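Local coordinates for protein carboxypeptidase D (Drosophila melanogaster, PDB 3MN8) that removes arginine or lysine from the C-terminal end of peptides and proteins as a zinc-dependent carboxypeptidase, helping to process growth factors, peptide hormones and neuropeptides, at residues Ala77-Ser81 with Arg82-Ser86; Val112-Ala115 with Gln116-Gly120; Cys156-Leu159 with Pro160-Gly164; Ile171-Asn174 with Arg175-Pro178. All blocks are in the same frame, centred on the assembly; numbering follows the deposited sequence.

Contact 1. Residues Ala77-Ser81 with Arg82-Ser86. With NAG (2-acetamido-2-deoxy-beta-D-glucopyranose), chain E.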
loop_
_atom_site.group_PDB
_atom_site.type_symbol
_atom_site.label_atom_id
_atom_site.label_comp_id
_atom_site.label_asym_id
_atom_site.label_seq_id
_atom_site.Cartn_x
_atom_site.Cartn_y
_atom_site.Cartn_z
ATOM N N ALA A 77 -0.142 5.166 -12.658
ATOM C CA ALA A 77 -0.730 5.351 -11.333
ATOM C C ALA A 77 -1.598 6.589 -11.302
ATOM O O ALA A 77 -1.136 7.679 -11.635
ATOM C CB ALA A 77 0.345 5.466 -10.277
ATOM N N LEU A 78 -2.853 6.425 -10.891
ATOM C CA LEU A 78 -3.738 7.566 -10.748
ATOM C C LEU A 78 -3.643 8.092 -9.342
ATOM O O LEU A 78 -3.957 7.376 -8.393
ATOM C CB LEU A 78 -5.191 7.189 -11.040
ATOM C CG LEU A 78 -6.179 8.366 -11.117
ATOM C CD1 LEU A 78 -5.975 9.168 -12.404
ATOM C CD2 LEU A 78 -7.641 7.912 -11.012
ATOM N N GLN A 79 -3.213 9.341 -9.217
ATOM C CA GLN A 79 -3.260 10.068 -7.953
ATOM C C GLN A 79 -4.576 10.807 -7.746
ATOM O O GLN A 79 -5.082 11.456 -8.656
ATOM C CB GLN A 79 -2.132 11.087 -7.888
ATOM C CG GLN A 79 -2.324 12.130 -6.836
ATOM C CD GLN A 79 -1.301 13.221 -6.958
ATOM O OE1 GLN A 79 -0.752 13.448 -8.034
ATOM N NE2 GLN A 79 -1.039 13.913 -5.857
ATOM N N ILE A 80 -5.105 10.713 -6.530
ATOM C CA ILE A 80 -6.290 11.448 -6.107
ATOM C C ILE A 80 -5.942 12.242 -4.859
ATOM O O ILE A 80 -5.433 11.682 -3.886
ATOM C CB ILE A 80 -7.422 10.489 -5.751
ATOM C CG1 ILE A 80 -7.797 9.651 -6.980
ATOM C CG2 ILE A 80 -8.610 11.261 -5.195
ATOM C CD1 ILE A 80 -8.657 8.448 -6.691
ATOM N N SER A 81 -6.213 13.542 -4.877
ATOM C CA SER A 81 -5.851 14.397 -3.754
ATOM C C SER A 81 -6.778 15.591 -3.653
ATOM O O SER A 81 -7.524 15.879 -4.589
ATOM C CB SER A 81 -4.429 14.894 -3.935
ATOM O OG SER A 81 -4.312 15.550 -5.179
ATOM N N ARG A 82 -6.728 16.289 -2.521
ATOM C CA ARG A 82 -7.481 17.535 -2.370
ATOM C C ARG A 82 -7.071 18.444 -3.515
ATOM O O ARG A 82 -7.918 19.006 -4.217
ATOM C CB ARG A 82 -7.193 18.189 -1.009
ATOM C CG ARG A 82 -7.837 19.563 -0.773
ATOM C CD ARG A 82 -8.684 19.586 0.494
ATOM N NE ARG A 82 -8.198 20.534 1.488
ATOM C CZ ARG A 82 -8.895 20.976 2.537
ATOM N NH1 ARG A 82 -8.334 21.839 3.375
ATOM N NH2 ARG A 82 -10.144 20.575 2.759
ATOM N N ASN A 83 -5.760 18.555 -3.717
ATOM C CA ASN A 83 -5.215 19.382 -4.785
ATOM C C ASN A 83 -4.047 18.710 -5.465
ATOM O O ASN A 83 -2.952 18.652 -4.913
ATOM C CB ASN A 83 -4.765 20.730 -4.234
ATOM C CG ASN A 83 -3.829 21.469 -5.184
ATOM O OD1 ASN A 83 -3.939 21.348 -6.407
ATOM N ND2 ASN A 83 -2.902 22.244 -4.619
ATOM N N THR A 84 -4.273 18.225 -6.678
ATOM C CA THR A 84 -3.268 17.428 -7.379
ATOM C C THR A 84 -1.977 18.190 -7.721
ATOM O O THR A 84 -0.951 17.585 -8.015
ATOM C CB THR A 84 -3.860 16.782 -8.633
ATOM O OG1 THR A 84 -3.486 15.404 -8.674
ATOM C CG2 THR A 84 -3.378 17.486 -9.880
ATOM N N ARG A 85 -2.012 19.513 -7.659
ATOM C CA ARG A 85 -0.809 20.286 -7.944
ATOM C C ARG A 85 0.348 19.945 -7.007
ATOM O O ARG A 85 1.457 19.668 -7.451
ATOM C CB ARG A 85 -1.099 21.783 -7.882
ATOM C CG ARG A 85 -2.059 22.274 -8.952
ATOM C CD ARG A 85 -1.856 23.758 -9.220
ATOM N NE ARG A 85 -0.730 24.019 -10.119
ATOM C CZ ARG A 85 0.504 24.327 -9.724
ATOM N NH1 ARG A 85 1.450 24.550 -10.631
ATOM N NH2 ARG A 85 0.797 24.410 -8.429
ATOM N N SER A 86 0.090 19.971 -5.705
ATOM C CA SER A 86 1.119 19.649 -4.716
ATOM C C SER A 86 0.635 18.578 -3.745
ATOM O O SER A 86 -0.263 17.792 -4.052
ATOM C CB SER A 86 1.534 20.905 -3.940
ATOM O OG SER A 86 2.081 21.909 -4.793
HETATM C C1 NAG E . -12.808 18.857 1.394
HETATM C C2 NAG E . -13.633 19.387 2.566
HETATM C C3 NAG E . -14.698 20.391 2.142
HETATM C C4 NAG E . -14.135 21.382 1.125
HETATM C C5 NAG E . -13.382 20.645 0.027
HETATM C C6 NAG E . -12.748 21.625 -0.940
HETATM C C7 NAG E . -15.187 17.458 2.961
HETATM C C8 NAG E . -15.434 17.212 1.494
HETATM N N2 NAG E . -14.213 18.295 3.340
HETATM O O3 NAG E . -15.164 21.072 3.292
HETATM O O4 NAG E . -15.172 22.150 0.549
HETATM O O5 NAG E . -12.335 19.905 0.595
HETATM O O6 NAG E . -11.628 22.190 -0.292
HETATM O O7 NAG E . -15.878 16.872 3.794
#
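Gln79 OE1 has two neighbours: it is hydrogen-bonded to His64 NE2, and the hydroxyl of Thr84 stands beside it, with Thr84 OG1 3.4 Å from Gln79 OE1. The other end of the amide, Gln79 NE2, reaches Asp136 OD2 in a weak hydrogen bond, so both polar ends of this buried side chain are engaged. Its chain starts opposite the backbone N (chi1 163°) and runs out extended, which holds the amide out beside the strand, where Thr84 comes round to meet it. Nearer the backbone, Ser81 OG lies 3.1 Å from Thr84 N, but the angle is too poor for a hydrogen bond. Arg82 leaves on another course, bending at chi2 and chi3 toward the N-acetylglucosamine of the Asn133 glycan. There Arg82 NH2 donates to O5 of the sugar over 3.2 Å at 138°, while the sugar's O6 lies over one face of the guanidinium. Further on, Asn83 OD1 accepts from Arg85 N over 2.9 Å, the donor standing well above the carbonyl plane. That bond defines an Asx turn, just after strand 74-80 of the mixed sheet in the M14 catalytic domain, the first of three carboxypeptidase-like domains of the full protein.

Contact 2. Residues Val112-Ala115 with Gln116-Gly120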
loop_
_atom_site.group_PDB
_atom_site.type_symbol
_atom_site.label_atom_id
_atom_site.label_comp_id
_atom_site.label_asym_id
_atom_site.label_seq_id
_atom_site.Cartn_x
_atom_site.Cartn_y
_atom_site.Cartn_z
ATOM N N VAL A 112 -9.743 -0.262 -9.934
ATOM C CA VAL A 112 -10.394 0.484 -10.991
ATOM C C VAL A 112 -11.702 1.028 -10.447
ATOM O O VAL A 112 -12.022 2.205 -10.624
ATOM C CB VAL A 112 -10.648 -0.410 -12.203
ATOM C CG1 VAL A 112 -11.744 0.171 -13.070
ATOM C CG2 VAL A 112 -9.346 -0.588 -12.994
ATOM N N TYR A 113 -12.444 0.165 -9.759
ATOM C CA TYR A 113 -13.655 0.566 -9.040
ATOM C C TYR A 113 -13.430 1.678 -7.993
ATOM O O TYR A 113 -14.182 2.647 -7.931
ATOM C CB TYR A 113 -14.275 -0.655 -8.354
ATOM C CG TYR A 113 -14.859 -1.684 -9.302
ATOM C CD1 TYR A 113 -15.068 -3.000 -8.890
ATOM C CD2 TYR A 113 -15.214 -1.340 -10.604
ATOM C CE1 TYR A 113 -15.613 -3.947 -9.752
ATOM C CE2 TYR A 113 -15.758 -2.278 -11.473
ATOM C CZ TYR A 113 -15.950 -3.577 -11.040
ATOM O OH TYR A 113 -16.481 -4.507 -11.896
ATOM N N MET A 114 -12.407 1.529 -7.160
ATOM C CA MET A 114 -12.121 2.537 -6.146
ATOM C C MET A 114 -11.937 3.932 -6.761
ATOM O O MET A 114 -12.577 4.883 -6.334
ATOM C CB MET A 114 -10.897 2.133 -5.308
ATOM C CG MET A 114 -10.497 3.149 -4.219
ATOM S SD MET A 114 -11.739 3.409 -2.912
ATOM C CE MET A 114 -11.954 1.708 -2.385
ATOM N N ALA A 115 -11.073 4.036 -7.767
ATOM C CA ALA A 115 -10.798 5.294 -8.454
ATOM C C ALA A 115 -12.087 6.032 -8.777
ATOM O O ALA A 115 -12.310 7.157 -8.326
ATOM C CB ALA A 115 -10.013 5.027 -9.743
ATOM N N GLN A 116 -12.934 5.391 -9.573
ATOM C CA GLN A 116 -14.221 5.955 -9.925
ATOM C C GLN A 116 -15.039 6.286 -8.678
ATOM O O GLN A 116 -15.557 7.397 -8.547
ATOM C CB GLN A 116 -14.979 4.971 -10.797
ATOM C CG GLN A 116 -14.310 4.674 -12.137
ATOM C CD GLN A 116 -14.969 3.494 -12.862
ATOM O OE1 GLN A 116 -15.972 3.651 -13.572
ATOM N NE2 GLN A 116 -14.418 2.302 -12.663
ATOM N N TYR A 117 -15.136 5.318 -7.767
ATOM C CA TYR A 117 -15.908 5.465 -6.535
ATOM C C TYR A 117 -15.531 6.718 -5.745
ATOM O O TYR A 117 -16.369 7.565 -5.438
ATOM C CB TYR A 117 -15.734 4.232 -5.652
ATOM C CG TYR A 117 -16.560 4.279 -4.390
ATOM C CD1 TYR A 117 -17.895 3.903 -4.400
ATOM C CD2 TYR A 117 -16.009 4.706 -3.191
ATOM C CE1 TYR A 117 -18.665 3.950 -3.253
ATOM C CE2 TYR A 117 -16.767 4.758 -2.026
ATOM C CZ TYR A 117 -18.097 4.377 -2.066
ATOM O OH TYR A 117 -18.861 4.428 -0.927
ATOM N N LEU A 118 -14.258 6.834 -5.412
ATOM C CA LEU A 118 -13.773 7.991 -4.685
ATOM C C LEU A 118 -14.098 9.286 -5.404
ATOM O O LEU A 118 -14.698 10.187 -4.831
ATOM C CB LEU A 118 -12.265 7.889 -4.461
ATOM C CG LEU A 118 -11.897 6.908 -3.356
ATOM C CD1 LEU A 118 -10.388 6.780 -3.217
ATOM C CD2 LEU A 118 -12.548 7.342 -2.044
ATOM N N LEU A 119 -13.689 9.386 -6.658
ATOM C CA LEU A 119 -13.887 10.626 -7.389
ATOM C C LEU A 119 -15.349 11.006 -7.496
ATOM O O LEU A 119 -15.729 12.109 -7.108
ATOM C CB LEU A 119 -13.252 10.547 -8.772
ATOM C CG LEU A 119 -11.746 10.784 -8.736
ATOM C CD1 LEU A 119 -11.127 10.542 -10.116
ATOM C CD2 LEU A 119 -11.461 12.195 -8.215
ATOM N N GLY A 120 -16.165 10.088 -8.007
ATOM C CA GLY A 120 -17.569 10.370 -8.268
ATOM C C GLY A 120 -18.436 10.506 -7.023
ATOM O O GLY A 120 -19.608 10.878 -7.116
#
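Met114 and Leu118 make the close side of this helical stretch: Met114 SD lies 3.5 Å from Leu118 CG, and Leu118 CD1 also meets the sulfur. The thioether gets there because the methionine chain folds back at chi2 and chi3 (64° and 55°) instead of running straight out from the helix. Behind it, Leu118 N donates to Met114 O over 2.7 Å, almost straight. On this side Leu128 and Leu131 of helix 126-134 pack on Leu118, and Leu328 and Leu329 of helix 317-333 on Met114. Tyr117 is buried as well, its hydroxyl hydrogen-bonded to Glu30. The looser side belongs to Gln116, which is partly exposed although Leu49 of helix 43-56 and Phe34 touch it. Here the backbone bond from Gln116 N to Val112 O is weak at 3.5 Å, and the side chain adds a second donor to the same oxygen: Gln116 NE2 reaches Val112 O over 3.1 Å, from above the carbonyl plane yet in the plane of its own amide. The same nitrogen touches Val112 CG1 and comes to the edge of the Tyr113 ring. Losing that amide to an alanine here would probably leave Val112 O with the weak backbone bond as its one partner from Gln116-Gly120. The four-residue spacing of these bonds is that of an alpha-helix, helix 106-121, packed among neighbouring helices of the zinc carboxypeptidase domain.

Contact 3. Residues Cys156-Leu159 with Pro160-Gly164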
loop_
_atom_site.group_PDB
_atom_site.type_symbol
_atom_site.label_atom_id
_atom_site.label_comp_id
_atom_site.label_asym_id
_atom_site.label_seq_id
_atom_site.Cartn_x
_atom_site.Cartn_y
_atom_site.Cartn_z
ATOM N N CYS A 156 -9.148 -20.090 -12.013
ATOM C CA CYS A 156 -8.957 -19.985 -10.576
ATOM C C CYS A 156 -7.515 -20.348 -10.239
ATOM O O CYS A 156 -6.877 -19.714 -9.392
ATOM C CB CYS A 156 -9.946 -20.887 -9.831
ATOM S SG CYS A 156 -11.643 -20.262 -9.828
ATOM N N GLU A 157 -7.005 -21.371 -10.917
ATOM C CA GLU A 157 -5.604 -21.764 -10.787
ATOM C C GLU A 157 -4.758 -21.217 -11.937
ATOM O O GLU A 157 -5.221 -21.116 -13.071
ATOM C CB GLU A 157 -5.471 -23.287 -10.722
ATOM C CG GLU A 157 -5.974 -23.901 -9.421
ATOM C CD GLU A 157 -7.334 -24.563 -9.567
ATOM O OE1 GLU A 157 -7.379 -25.742 -9.992
ATOM O OE2 GLU A 157 -8.351 -23.908 -9.249
ATOM N N SER A 158 -3.513 -20.870 -11.634
ATOM C CA SER A 158 -2.603 -20.319 -12.631
ATOM C C SER A 158 -2.358 -21.322 -13.754
ATOM O O SER A 158 -2.775 -22.472 -13.664
ATOM C CB SER A 158 -1.281 -19.904 -11.970
ATOM O OG SER A 158 -0.419 -19.261 -12.894
ATOM N N LEU A 159 -1.676 -20.881 -14.807
ATOM C CA LEU A 159 -1.500 -21.675 -16.026
ATOM C C LEU A 159 -0.211 -22.484 -16.002
ATOM O O LEU A 159 0.610 -22.313 -15.106
ATOM C CB LEU A 159 -1.466 -20.753 -17.250
ATOM C CG LEU A 159 -2.730 -20.080 -17.803
ATOM C CD1 LEU A 159 -2.335 -19.038 -18.848
ATOM C CD2 LEU A 159 -3.727 -21.091 -18.386
ATOM N N PRO A 160 -0.029 -23.371 -16.998
ATOM C CA PRO A 160 1.230 -24.105 -17.170
ATOM C C PRO A 160 2.447 -23.180 -17.152
ATOM O O PRO A 160 2.392 -22.080 -17.699
ATOM C CB PRO A 160 1.062 -24.738 -18.549
ATOM C CG PRO A 160 -0.406 -24.985 -18.637
ATOM C CD PRO A 160 -1.062 -23.830 -17.950
ATOM N N ASN A 161 3.529 -23.624 -16.526
ATOM C CA ASN A 161 4.739 -22.805 -16.409
ATOM C C ASN A 161 4.586 -21.610 -15.464
ATOM O O ASN A 161 5.544 -20.882 -15.219
ATOM C CB ASN A 161 5.194 -22.322 -17.792
ATOM C CG ASN A 161 5.507 -23.465 -18.733
ATOM O OD1 ASN A 161 5.101 -23.458 -19.893
ATOM N ND2 ASN A 161 6.230 -24.458 -18.234
ATOM N N TYR A 162 3.389 -21.434 -14.914
ATOM C CA TYR A 162 3.028 -20.190 -14.242
ATOM C C TYR A 162 3.114 -19.045 -15.236
ATOM O O TYR A 162 3.564 -17.932 -14.913
ATOM C CB TYR A 162 3.890 -19.930 -13.012
ATOM C CG TYR A 162 3.454 -20.754 -11.836
ATOM C CD1 TYR A 162 4.129 -21.913 -11.493
ATOM C CD2 TYR A 162 2.348 -20.387 -11.079
ATOM C CE1 TYR A 162 3.730 -22.678 -10.419
ATOM C CE2 TYR A 162 1.940 -21.150 -9.998
ATOM C CZ TYR A 162 2.632 -22.296 -9.676
ATOM O OH TYR A 162 2.226 -23.056 -8.602
ATOM N N VAL A 163 2.679 -19.342 -16.458
ATOM C CA VAL A 163 2.575 -18.320 -17.479
ATOM C C VAL A 163 1.433 -17.362 -17.147
ATOM O O VAL A 163 0.327 -17.771 -16.768
ATOM C CB VAL A 163 2.395 -18.917 -18.880
ATOM C CG1 VAL A 163 1.813 -17.879 -19.826
ATOM C CG2 VAL A 163 3.732 -19.468 -19.402
ATOM N N GLY A 164 1.729 -16.073 -17.269
ATOM C CA GLY A 164 0.793 -15.025 -16.901
ATOM C C GLY A 164 1.071 -14.481 -15.509
ATOM O O GLY A 164 0.872 -13.299 -15.241
#
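A type II beta turn, Leu159-Tyr162, shapes this part of the surface near the zinc site: Tyr162 N donates to Leu159 O over 2.9 Å, the donor standing above the carbonyl plane. Pro160 and Asn161 fill its two middle positions, Asn161 with the positive phi (70°) that such a turn needs. A second turn overlaps it, closed by Val163 N donating to Pro160 O over 3.0 Å. These turns belong to the long loop between helix 145-149 and helix 196-205 of the M14 catalytic domain, which is tied down just upstream by the Cys156-Cys309 disulfide. With OG opposite the backbone N (chi1 -175°), Ser158 brings its hydroxyl to the Tyr162 ring, where Ser158 OG is 3.5 Å from Tyr162 CD2; that hydroxyl is hydrogen-bonded to Asp103 OD1. Leu159 packs on Val163, the residue just past the first turn, and its CB lies 3.5 Å from Val163 O. At its tip, Leu159 CD1 meets Val163 CG1 more loosely, at 4.4 Å. A serine in place of Leu159 would probably leave Val163 CG1 without this apolar neighbour and remove the contact with Gln152. The Tyr162 side chain comes within about 7 Å of that of the zinc ligand His101.

Contact 4. Residues Ile171-Asn174 with Arg175-Pro178. With GEM ((2-guanidinoethylmercapto)succinic acid), chain G.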
loop_
_atom_site.group_PDB
_atom_site.type_symbol
_atom_site.label_atom_id
_atom_site.label_comp_id
_atom_site.label_asym_id
_atom_site.label_seq_id
_atom_site.Cartn_x
_atom_site.Cartn_y
_atom_site.Cartn_z
ATOM N N ILE A 171 9.645 -14.232 -15.208
ATOM C CA ILE A 171 10.148 -14.168 -13.836
ATOM C C ILE A 171 9.103 -13.590 -12.897
ATOM O O ILE A 171 8.292 -12.747 -13.292
ATOM C CB ILE A 171 11.525 -13.446 -13.674
ATOM C CG1 ILE A 171 11.350 -11.939 -13.502
ATOM C CG2 ILE A 171 12.482 -13.813 -14.815
ATOM C CD1 ILE A 171 11.252 -11.489 -12.050
ATOM N N ASP A 172 9.132 -14.076 -11.655
ATOM C CA ASP A 172 8.152 -13.723 -10.633
ATOM C C ASP A 172 8.523 -12.393 -9.973
ATOM O O ASP A 172 9.451 -12.322 -9.160
ATOM C CB ASP A 172 8.034 -14.854 -9.595
ATOM C CG ASP A 172 6.912 -14.623 -8.578
ATOM O OD1 ASP A 172 6.589 -13.439 -8.276
ATOM O OD2 ASP A 172 6.362 -15.639 -8.079
ATOM N N LEU A 173 7.792 -11.341 -10.333
ATOM C CA LEU A 173 8.108 -10.008 -9.855
ATOM C C LEU A 173 8.113 -9.941 -8.326
ATOM O O LEU A 173 8.777 -9.085 -7.741
ATOM C CB LEU A 173 7.146 -8.987 -10.463
ATOM C CG LEU A 173 7.257 -8.831 -11.983
ATOM C CD1 LEU A 173 6.163 -7.918 -12.526
ATOM C CD2 LEU A 173 8.650 -8.330 -12.381
ATOM N N ASN A 174 7.397 -10.854 -7.677
ATOM C CA ASN A 174 7.377 -10.863 -6.224
ATOM C C ASN A 174 8.543 -11.660 -5.700
ATOM O O ASN A 174 8.545 -12.071 -4.539
ATOM C CB ASN A 174 6.073 -11.425 -5.674
ATOM C CG ASN A 174 5.708 -10.840 -4.317
ATOM O OD1 ASN A 174 6.213 -9.783 -3.914
ATOM N ND2 ASN A 174 4.809 -11.518 -3.611
ATOM N N ARG A 175 9.523 -11.906 -6.566
ATOM C CA ARG A 175 10.835 -12.384 -6.118
ATOM C C ARG A 175 11.956 -11.471 -6.600
ATOM O O ARG A 175 13.127 -11.728 -6.343
ATOM C CB ARG A 175 11.121 -13.803 -6.592
ATOM C CG ARG A 175 10.048 -14.782 -6.234
ATOM C CD ARG A 175 9.692 -14.754 -4.752
ATOM N NE ARG A 175 8.845 -15.894 -4.457
ATOM C CZ ARG A 175 7.535 -15.881 -4.236
ATOM N NH1 ARG A 175 6.928 -17.033 -4.013
ATOM N NH2 ARG A 175 6.837 -14.760 -4.210
ATOM N N ASP A 176 11.594 -10.394 -7.286
ATOM C CA ASP A 176 12.580 -9.627 -8.041
ATOM C C ASP A 176 13.058 -8.341 -7.364
ATOM O O ASP A 176 13.930 -7.649 -7.889
ATOM C CB ASP A 176 12.031 -9.316 -9.432
ATOM C CG ASP A 176 13.116 -8.950 -10.411
ATOM O OD1 ASP A 176 14.208 -9.540 -10.319
ATOM O OD2 ASP A 176 12.873 -8.080 -11.273
ATOM N N PHE A 177 12.490 -8.022 -6.205
ATOM C CA PHE A 177 12.856 -6.803 -5.484
ATOM C C PHE A 177 14.072 -7.081 -4.613
ATOM O O PHE A 177 14.315 -8.222 -4.243
ATOM C CB PHE A 177 11.672 -6.288 -4.645
ATOM C CG PHE A 177 10.573 -5.634 -5.470
ATOM C CD1 PHE A 177 9.660 -6.411 -6.196
ATOM C CD2 PHE A 177 10.456 -4.255 -5.528
ATOM C CE1 PHE A 177 8.659 -5.819 -6.957
ATOM C CE2 PHE A 177 9.460 -3.659 -6.289
ATOM C CZ PHE A 177 8.560 -4.440 -7.002
ATOM N N PRO A 178 14.859 -6.039 -4.313
ATOM C CA PRO A 178 15.992 -6.165 -3.396
ATOM C C PRO A 178 15.560 -6.737 -2.032
ATOM O O PRO A 178 14.516 -6.364 -1.473
ATOM C CB PRO A 178 16.475 -4.719 -3.243
ATOM C CG PRO A 178 16.010 -4.015 -4.486
ATOM C CD PRO A 178 14.726 -4.676 -4.864
HETATM C C8 GEM G . 2.602 -15.015 -2.310
HETATM S S7 GEM G . 2.697 -13.371 -1.659
HETATM C C6 GEM G . 1.726 -13.548 -0.189
HETATM C C5 GEM G . 2.188 -14.685 0.719
HETATM N N3 GEM G . 3.470 -14.300 1.288
HETATM C C1 GEM G . 4.295 -15.068 1.992
HETATM N N4 GEM G . 5.439 -14.577 2.450
HETATM N N2 GEM G . 3.979 -16.335 2.237
HETATM C C9 GEM G . 3.588 -15.104 -3.444
HETATM O O14 GEM G . 4.186 -14.060 -3.788
HETATM O O15 GEM G . 3.784 -16.208 -3.994
HETATM C C10 GEM G . 1.183 -15.414 -2.748
HETATM C C11 GEM G . 0.607 -14.692 -3.960
HETATM O O12 GEM G . -0.550 -14.217 -3.853
HETATM O O13 GEM G . 1.272 -14.625 -5.026
#
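Arg175 folds back on the residue before it: a bend at chi2 (-52°), after which chi3 runs extended, carries the guanidinium past the Asn174 carbonyl. Arg175 NH2 donates to Asn174 O over 3.2 Å, with that oxygen in the guanidinium plane, and this helps to fix how the flat group is turned. The edge is then presented to a carboxylate of the bound inhibitor (2-guanidinoethylmercapto)succinic acid: Arg175 NH2 meets its O14 at 2.8 Å, and Arg175 NH1 its O15 at 3.3 Å. O14 takes a further bond from Asn174 ND2 at 2.6 Å, so two side chains hold one oxygen. An adjacent Asn-Arg pair gripping a carboxylate in this way is a recurring feature with which M14 carboxypeptidases recognise the C-terminal carboxylate of a substrate, and the inhibitor probably mimics it. Over one face of the guanidinium lies Asp172 OD2, 4.0 Å from Arg175 NH2: a long salt bridge of charges only, no N-H pointing at the oxygen; Arg165 is its second charged partner. Asp172 OD1 accepts from Asn174 N, making an Asx turn, and is hydrogen-bonded to the zinc ligand His101, placing Asp172 in the metal's second shell. Beyond the turn, Phe177 sets its edge to the backbone, Phe177 CD1 lying 3.2 Å from Leu173 O.

How the contacts relate
Along the chain the four contacts follow in series; none nests in or crosses another, and each joins neighbours in sequence, so no long loop is closed. Contact 1 turns the chain at the end of strand 74-80. Contact 2 lies on helix 106-121, which packs against that strand: Leu78 CD2 comes 3.9 Å from Ala115 CB, and Ile80 rests near Leu118 and Leu119. Contacts 3 and 4 both shape the long loop between helix 145-149 and helix 196-205, their nearest atoms about 7 Å apart. Contact 4 binds the inhibitor beside the zinc, and contact 3 lies on the nearby surface, whereas contacts 1 and 2 stand well away, with centres about 29 Å from that of contact 4.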